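Long-range contacts in laccase (PDB 3SQR), which oxidises phenolic substrates such as hydroquinones with its copper centres while reducing dioxygen to water, and probably serves in lignin breakdown: residues Thr299-Leu304 with Val360-Arg365; Ile200-Trp205 with Ser274-Ala279. All coordinates share one frame; numbering follows the deposited sequence.

Contact 1. Residues Thr299-Leu304 with Val360-Arg365; sequences TTDTLL and VGTTPR
Asp301 and Thr302 face Thr362 and Pro364 across a gap that no backbone pairing bridges: the CA atoms of Thr302 and Pro364 stay 6.8 Å apart. The segment 299-304 leaves one strand after Thr300, turns through Asp301 and runs on into a strand that includes Leu303 and Leu304, whereas 360-365 is irregular loop, extended as far as Pro364. Side chains therefore do the joining, and Arg365 does most of it. Its chain bends at CG-CD (chi3 -77°), which carries the guanidinium back beside Thr302, and NH2 donates to Thr302 OG1 at 2.9 Å, the hydroxyl lying 16° out of the guanidinium plane. Thr302 OG1 sits between its own N and carbonyl carbon (chi1 80°), a position that also lets it bond to Glu277. Leu304 CD1 rests over the centre of one guanidinium face, 3.6 Å above the plane, while NE and NH2 form salt bridges with Glu277 and Glu371 respectively. Thr300 OG1 donates to Thr302 O at 2.7 Å, a bond within the turn. Farther along, the methyls CG2 of Thr302 and Thr362 meet at 3.8 Å, and one water links Asp301 O to Thr362 OG1. Arg365 thus ties the long loop after strand 344-348 to the crossing between the two sheets of a cupredoxin-like domain, the building block of multicopper oxidases.

Contact 2. Residues Ile200-Trp205 with Ser274-Ala279; sequences IFLQDW and SHFEFA
Leu202 against Phe276 is the heart of a buried, mainly apolar contact between facing sheets of the second multicopper oxidase domain. Strand 195-205 belongs to one sheet and strand 276-280 to the other; the short segments approach to 9.2 Å between axes, with their directions 139° apart, so side chains rather than backbone bonds fill the space between them. The principal interaction is a CH-pi contact: Leu202 CB lies over one face of the Phe276 ring, 3.7 Å from its centroid and 19° off the normal, displaced toward the rim. With CG of Phe276 beside its own backbone N (chi1 -62°), the ring reaches across to the main chain of the opposite strand, where CZ comes within 3.5 Å of Gln203 N. Leu202 then extends its branch CD1 to Phe278 CD1, 4.0 Å away, the two side chains crossing at about a right angle. Two sheets packed face to face in this way form the beta sandwich of the cupredoxin fold, and Met230 and Ile305 add further apolar contacts to Leu202. Toward the other end the character becomes polar. Asp204 brings its carboxylate to Ser274, OD2 standing 3.9 Å from Ser274 CB, but it accepts hydrogen bonds from the backbone N atoms of Ile272 (to OD1) and Asp273 (to OD2), just ahead of Ser274. These bonds join the end of strand 195-205 to the loop that leads into strand 276-280. Asp204 N, near the plane of the Phe276 ring at its edge, is buried without a hydrogen-bonding partner.

In the fold
Strand 276-280 relates the two contacts, whose centres lie about 14 Å apart: it is a neighbour of strand 303-305 in one sheet, and its two sides serve different partners. Phe276 and Phe278 turn to the interior in contact 2, whereas Glu277 between them reaches contact 1 with its carboxylate. A probable backbone hydrogen bond from Phe278 N to Leu303 O, 2.7 Å, joins 299-304 of contact 1 to 274-279 of contact 2 directly. Contact 1 lies away from the copper centres, though the side chain of Thr300 is about 6 Å from a bound mannose. Contact 2 is nearer the copper centres, with the side chain of Ser274 about 12 Å from a copper ion and about 9 Å from that of the copper ligand His527.

Contact 1. Residues Thr299-Leu304 with Val360-Arg365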
loop_
_atom_site.group_PDB
_atom_site.type_symbol
_atom_site.label_atom_id
_atom_site.label_comp_id
_atom_site.label_asym_id
_atom_site.label_seq_id
_atom_site.Cartn_x
_atom_site.Cartn_y
_atom_site.Cartn_z
ATOM N N THR A 299 -7.166 -7.779 20.577
ATOM C CA THR A 299 -6.695 -6.563 21.215
ATOM C C THR A 299 -5.186 -6.573 21.307
ATOM O O THR A 299 -4.524 -7.606 21.470
ATOM C CB THR A 299 -7.336 -6.374 22.610
ATOM O OG1 THR A 299 -7.130 -7.558 23.375
ATOM C CG2 THR A 299 -8.796 -6.095 22.490
ATOM N N THR A 300 -4.620 -5.389 21.153
ATOM C CA THR A 300 -3.206 -5.226 21.191
ATOM C C THR A 300 -2.915 -3.817 21.687
ATOM O O THR A 300 -3.711 -2.910 21.466
ATOM C CB THR A 300 -2.554 -5.495 19.789
ATOM O OG1 THR A 300 -1.155 -5.532 19.967
ATOM C CG2 THR A 300 -2.985 -4.370 18.746
ATOM N N ASP A 301 -1.783 -3.642 22.353
ATOM C CA ASP A 301 -1.335 -2.311 22.773
ATOM C C ASP A 301 -0.561 -1.566 21.699
ATOM O O ASP A 301 -0.449 -0.331 21.752
ATOM C CB ASP A 301 -0.414 -2.423 24.009
ATOM C CG ASP A 301 -1.162 -2.829 25.256
ATOM O OD1 ASP A 301 -2.311 -2.363 25.461
ATOM O OD2 ASP A 301 -0.570 -3.622 26.021
ATOM N N THR A 302 0.035 -2.325 20.796
ATOM C CA THR A 302 0.824 -1.732 19.712
ATOM C C THR A 302 0.539 -2.529 18.457
ATOM O O THR A 302 0.068 -3.658 18.529
ATOM C CB THR A 302 2.310 -1.667 19.982
ATOM O OG1 THR A 302 2.898 -2.927 19.735
ATOM C CG2 THR A 302 2.621 -1.220 21.412
ATOM N N LEU A 303 0.832 -1.954 17.300
ATOM C CA LEU A 303 0.381 -2.598 16.041
ATOM C C LEU A 303 1.471 -2.373 14.982
ATOM O O LEU A 303 1.722 -1.206 14.548
ATOM C CB LEU A 303 -0.926 -1.951 15.643
ATOM C CG LEU A 303 -1.683 -2.440 14.405
ATOM C CD1 LEU A 303 -1.762 -3.944 14.366
ATOM C CD2 LEU A 303 -3.052 -1.805 14.308
ATOM N N LEU A 304 2.126 -3.472 14.613
ATOM C CA LEU A 304 3.212 -3.487 13.672
ATOM C C LEU A 304 2.595 -3.283 12.295
ATOM O O LEU A 304 1.638 -3.967 11.968
ATOM C CB LEU A 304 3.989 -4.784 13.718
ATOM C CG LEU A 304 4.792 -5.034 15.016
ATOM C CD1 LEU A 304 5.130 -6.544 15.149
ATOM C CD2 LEU A 304 6.032 -4.191 14.981
ATOM N N VAL A 360 2.848 7.850 29.444
ATOM C CA VAL A 360 3.921 6.862 29.420
ATOM C C VAL A 360 3.503 5.828 28.399
ATOM O O VAL A 360 2.393 5.287 28.449
ATOM C CB VAL A 360 4.167 6.271 30.860
ATOM C CG1 VAL A 360 5.078 5.087 30.856
ATOM C CG2 VAL A 360 4.754 7.386 31.743
ATOM N N GLY A 361 4.398 5.590 27.462
ATOM C CA GLY A 361 4.135 4.660 26.411
ATOM C C GLY A 361 4.383 3.224 26.787
ATOM O O GLY A 361 5.195 2.908 27.645
ATOM N N THR A 362 3.666 2.352 26.105
ATOM C CA THR A 362 3.944 0.943 26.126
ATOM C C THR A 362 5.256 0.636 25.434
ATOM O O THR A 362 5.515 1.122 24.318
ATOM C CB THR A 362 2.791 0.224 25.415
ATOM O OG1 THR A 362 1.647 0.330 26.257
ATOM C CG2 THR A 362 3.120 -1.203 25.203
ATOM N N THR A 363 6.083 -0.193 26.057
ATOM C CA THR A 363 7.337 -0.569 25.487
ATOM C C THR A 363 7.023 -1.301 24.167
ATOM O O THR A 363 6.345 -2.325 24.184
ATOM C CB THR A 363 8.116 -1.543 26.387
ATOM O OG1 THR A 363 8.423 -0.891 27.641
ATOM C CG2 THR A 363 9.390 -2.066 25.687
ATOM N N PRO A 364 7.531 -0.777 23.069
ATOM C CA PRO A 364 7.271 -1.458 21.775
ATOM C C PRO A 364 8.055 -2.752 21.606
ATOM O O PRO A 364 9.125 -2.950 22.197
ATOM C CB PRO A 364 7.695 -0.445 20.722
ATOM C CG PRO A 364 8.235 0.748 21.443
ATOM C CD PRO A 364 8.300 0.470 22.908
ATOM N N ARG A 365 7.499 -3.666 20.826
ATOM C CA ARG A 365 8.255 -4.838 20.443
ATOM C C ARG A 365 9.558 -4.452 19.747
ATOM O O ARG A 365 10.574 -5.081 19.975
ATOM C CB ARG A 365 7.398 -5.759 19.573
ATOM C CG ARG A 365 6.380 -6.492 20.330
ATOM C CD ARG A 365 5.302 -7.084 19.428
ATOM N NE ARG A 365 4.387 -6.027 19.016
ATOM C CZ ARG A 365 3.281 -6.269 18.325
ATOM N NH1 ARG A 365 3.009 -7.505 17.936
ATOM N NH2 ARG A 365 2.451 -5.297 18.043
HETATM O O HOH W 1 0.004 1.661 23.976
#

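Contact 2. Residues Ile200-Trp205 with Ser274-Ala279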
loop_
_atom_site.group_PDB
_atom_site.type_symbol
_atom_site.label_atom_id
_atom_site.label_comp_id
_atom_site.label_asym_id
_atom_site.label_seq_id
_atom_site.Cartn_x
_atom_site.Cartn_y
_atom_site.Cartn_z
ATOM N N ILE A 200 -5.554 7.439 9.209
ATOM C CA ILE A 200 -4.357 8.109 9.765
ATOM C C ILE A 200 -3.182 7.528 9.010
ATOM O O ILE A 200 -2.865 6.341 9.137
ATOM C CB ILE A 200 -4.143 7.808 11.270
ATOM C CG1 ILE A 200 -5.361 8.286 12.071
ATOM C CG2 ILE A 200 -2.813 8.427 11.771
ATOM C CD1 ILE A 200 -5.333 7.994 13.560
ATOM N N PHE A 201 -2.605 8.339 8.117
ATOM C CA PHE A 201 -1.426 7.987 7.398
ATOM C C PHE A 201 -0.184 8.088 8.251
ATOM O O PHE A 201 -0.040 8.990 9.058
ATOM C CB PHE A 201 -1.249 8.865 6.168
ATOM C CG PHE A 201 -2.273 8.604 5.099
ATOM C CD1 PHE A 201 -2.168 7.464 4.315
ATOM C CD2 PHE A 201 -3.324 9.475 4.876
ATOM C CE1 PHE A 201 -3.078 7.210 3.351
ATOM C CE2 PHE A 201 -4.233 9.241 3.871
ATOM C CZ PHE A 201 -4.100 8.118 3.099
ATOM N N LEU A 202 0.669 7.098 8.132
ATOM C CA LEU A 202 1.958 7.084 8.828
ATOM C C LEU A 202 3.025 7.040 7.738
ATOM O O LEU A 202 2.979 6.189 6.860
ATOM C CB LEU A 202 2.029 5.889 9.764
ATOM C CG LEU A 202 0.968 5.718 10.819
ATOM C CD1 LEU A 202 1.059 4.297 11.413
ATOM C CD2 LEU A 202 1.092 6.846 11.856
ATOM N N GLN A 203 3.979 7.955 7.751
ATOM C CA GLN A 203 5.019 7.961 6.738
ATOM C C GLN A 203 6.262 8.669 7.238
ATOM O O GLN A 203 6.237 9.442 8.182
ATOM C CB GLN A 203 4.537 8.659 5.477
ATOM C CG GLN A 203 4.182 10.110 5.729
ATOM C CD GLN A 203 3.527 10.802 4.574
ATOM O OE1 GLN A 203 2.406 11.243 4.664
ATOM N NE2 GLN A 203 4.283 11.004 3.499
ATOM N N ASP A 204 7.350 8.347 6.570
ATOM C CA ASP A 204 8.549 9.171 6.564
ATOM C C ASP A 204 8.214 10.400 5.726
ATOM O O ASP A 204 7.182 10.439 5.032
ATOM C CB ASP A 204 9.790 8.413 6.017
ATOM C CG ASP A 204 9.508 7.571 4.790
ATOM O OD1 ASP A 204 8.547 7.870 4.032
ATOM O OD2 ASP A 204 10.270 6.596 4.576
ATOM N N TRP A 205 9.082 11.393 5.771
ATOM C CA TRP A 205 8.870 12.562 4.943
ATOM C C TRP A 205 10.161 13.291 4.746
ATOM O O TRP A 205 10.777 13.731 5.740
ATOM C CB TRP A 205 7.874 13.497 5.621
ATOM C CG TRP A 205 7.550 14.659 4.792
ATOM C CD1 TRP A 205 7.819 15.973 5.079
ATOM C CD2 TRP A 205 6.872 14.659 3.537
ATOM N NE1 TRP A 205 7.385 16.778 4.050
ATOM C CE2 TRP A 205 6.798 16.009 3.088
ATOM C CE3 TRP A 205 6.345 13.667 2.721
ATOM C CZ2 TRP A 205 6.212 16.352 1.894
ATOM C CZ3 TRP A 205 5.777 14.012 1.517
ATOM C CH2 TRP A 205 5.692 15.366 1.124
ATOM N N SER A 274 9.685 2.997 5.715
ATOM C CA SER A 274 9.306 3.243 7.094
ATOM C C SER A 274 8.622 2.041 7.618
ATOM O O SER A 274 7.782 1.477 6.916
ATOM C CB SER A 274 8.345 4.454 7.208
ATOM O OG SER A 274 7.312 4.313 6.238
ATOM N N HIS A 275 8.828 1.760 8.891
ATOM C CA HIS A 275 8.092 0.718 9.596
ATOM C C HIS A 275 7.559 1.349 10.848
ATOM O O HIS A 275 8.282 2.109 11.528
ATOM C CB HIS A 275 8.965 -0.478 9.983
ATOM C CG HIS A 275 8.183 -1.683 10.371
ATOM N ND1 HIS A 275 7.650 -1.852 11.631
ATOM C CD2 HIS A 275 7.792 -2.759 9.644
ATOM C CE1 HIS A 275 6.969 -2.993 11.660
ATOM N NE2 HIS A 275 7.078 -3.580 10.487
ATOM N N PHE A 276 6.335 1.009 11.156
ATOM C CA PHE A 276 5.653 1.582 12.311
ATOM C C PHE A 276 5.163 0.503 13.232
ATOM O O PHE A 276 4.900 -0.613 12.847
ATOM C CB PHE A 276 4.518 2.576 11.931
ATOM C CG PHE A 276 5.004 3.783 11.180
ATOM C CD1 PHE A 276 5.594 4.850 11.835
ATOM C CD2 PHE A 276 4.908 3.822 9.802
ATOM C CE1 PHE A 276 6.053 5.938 11.166
ATOM C CE2 PHE A 276 5.364 4.904 9.111
ATOM C CZ PHE A 276 5.971 5.975 9.807
ATOM N N GLU A 277 5.020 0.883 14.493
ATOM C CA GLU A 277 4.405 0.059 15.518
ATOM C C GLU A 277 3.443 0.939 16.310
ATOM O O GLU A 277 3.703 1.404 17.439
ATOM C CB GLU A 277 5.468 -0.643 16.393
ATOM C CG GLU A 277 4.831 -1.743 17.225
ATOM C CD GLU A 277 5.790 -2.434 18.178
ATOM O OE1 GLU A 277 7.002 -2.362 17.879
ATOM O OE2 GLU A 277 5.262 -3.040 19.213
ATOM N N PHE A 278 2.307 1.217 15.687
ATOM C CA PHE A 278 1.417 2.227 16.127
ATOM C C PHE A 278 0.854 1.918 17.518
ATOM O O PHE A 278 0.457 0.767 17.785
ATOM C CB PHE A 278 0.260 2.346 15.098
ATOM C CG PHE A 278 -0.722 3.390 15.416
ATOM C CD1 PHE A 278 -0.536 4.702 15.045
ATOM C CD2 PHE A 278 -1.883 3.072 16.120
ATOM C CE1 PHE A 278 -1.473 5.662 15.360
ATOM C CE2 PHE A 278 -2.865 4.059 16.399
ATOM C CZ PHE A 278 -2.634 5.340 16.038
ATOM N N ALA A 279 0.729 2.972 18.326
ATOM C CA ALA A 279 0.219 2.798 19.707
ATOM C C ALA A 279 -0.383 4.115 20.116
ATOM O O ALA A 279 0.010 5.169 19.596
ATOM C CB ALA A 279 1.369 2.362 20.643
#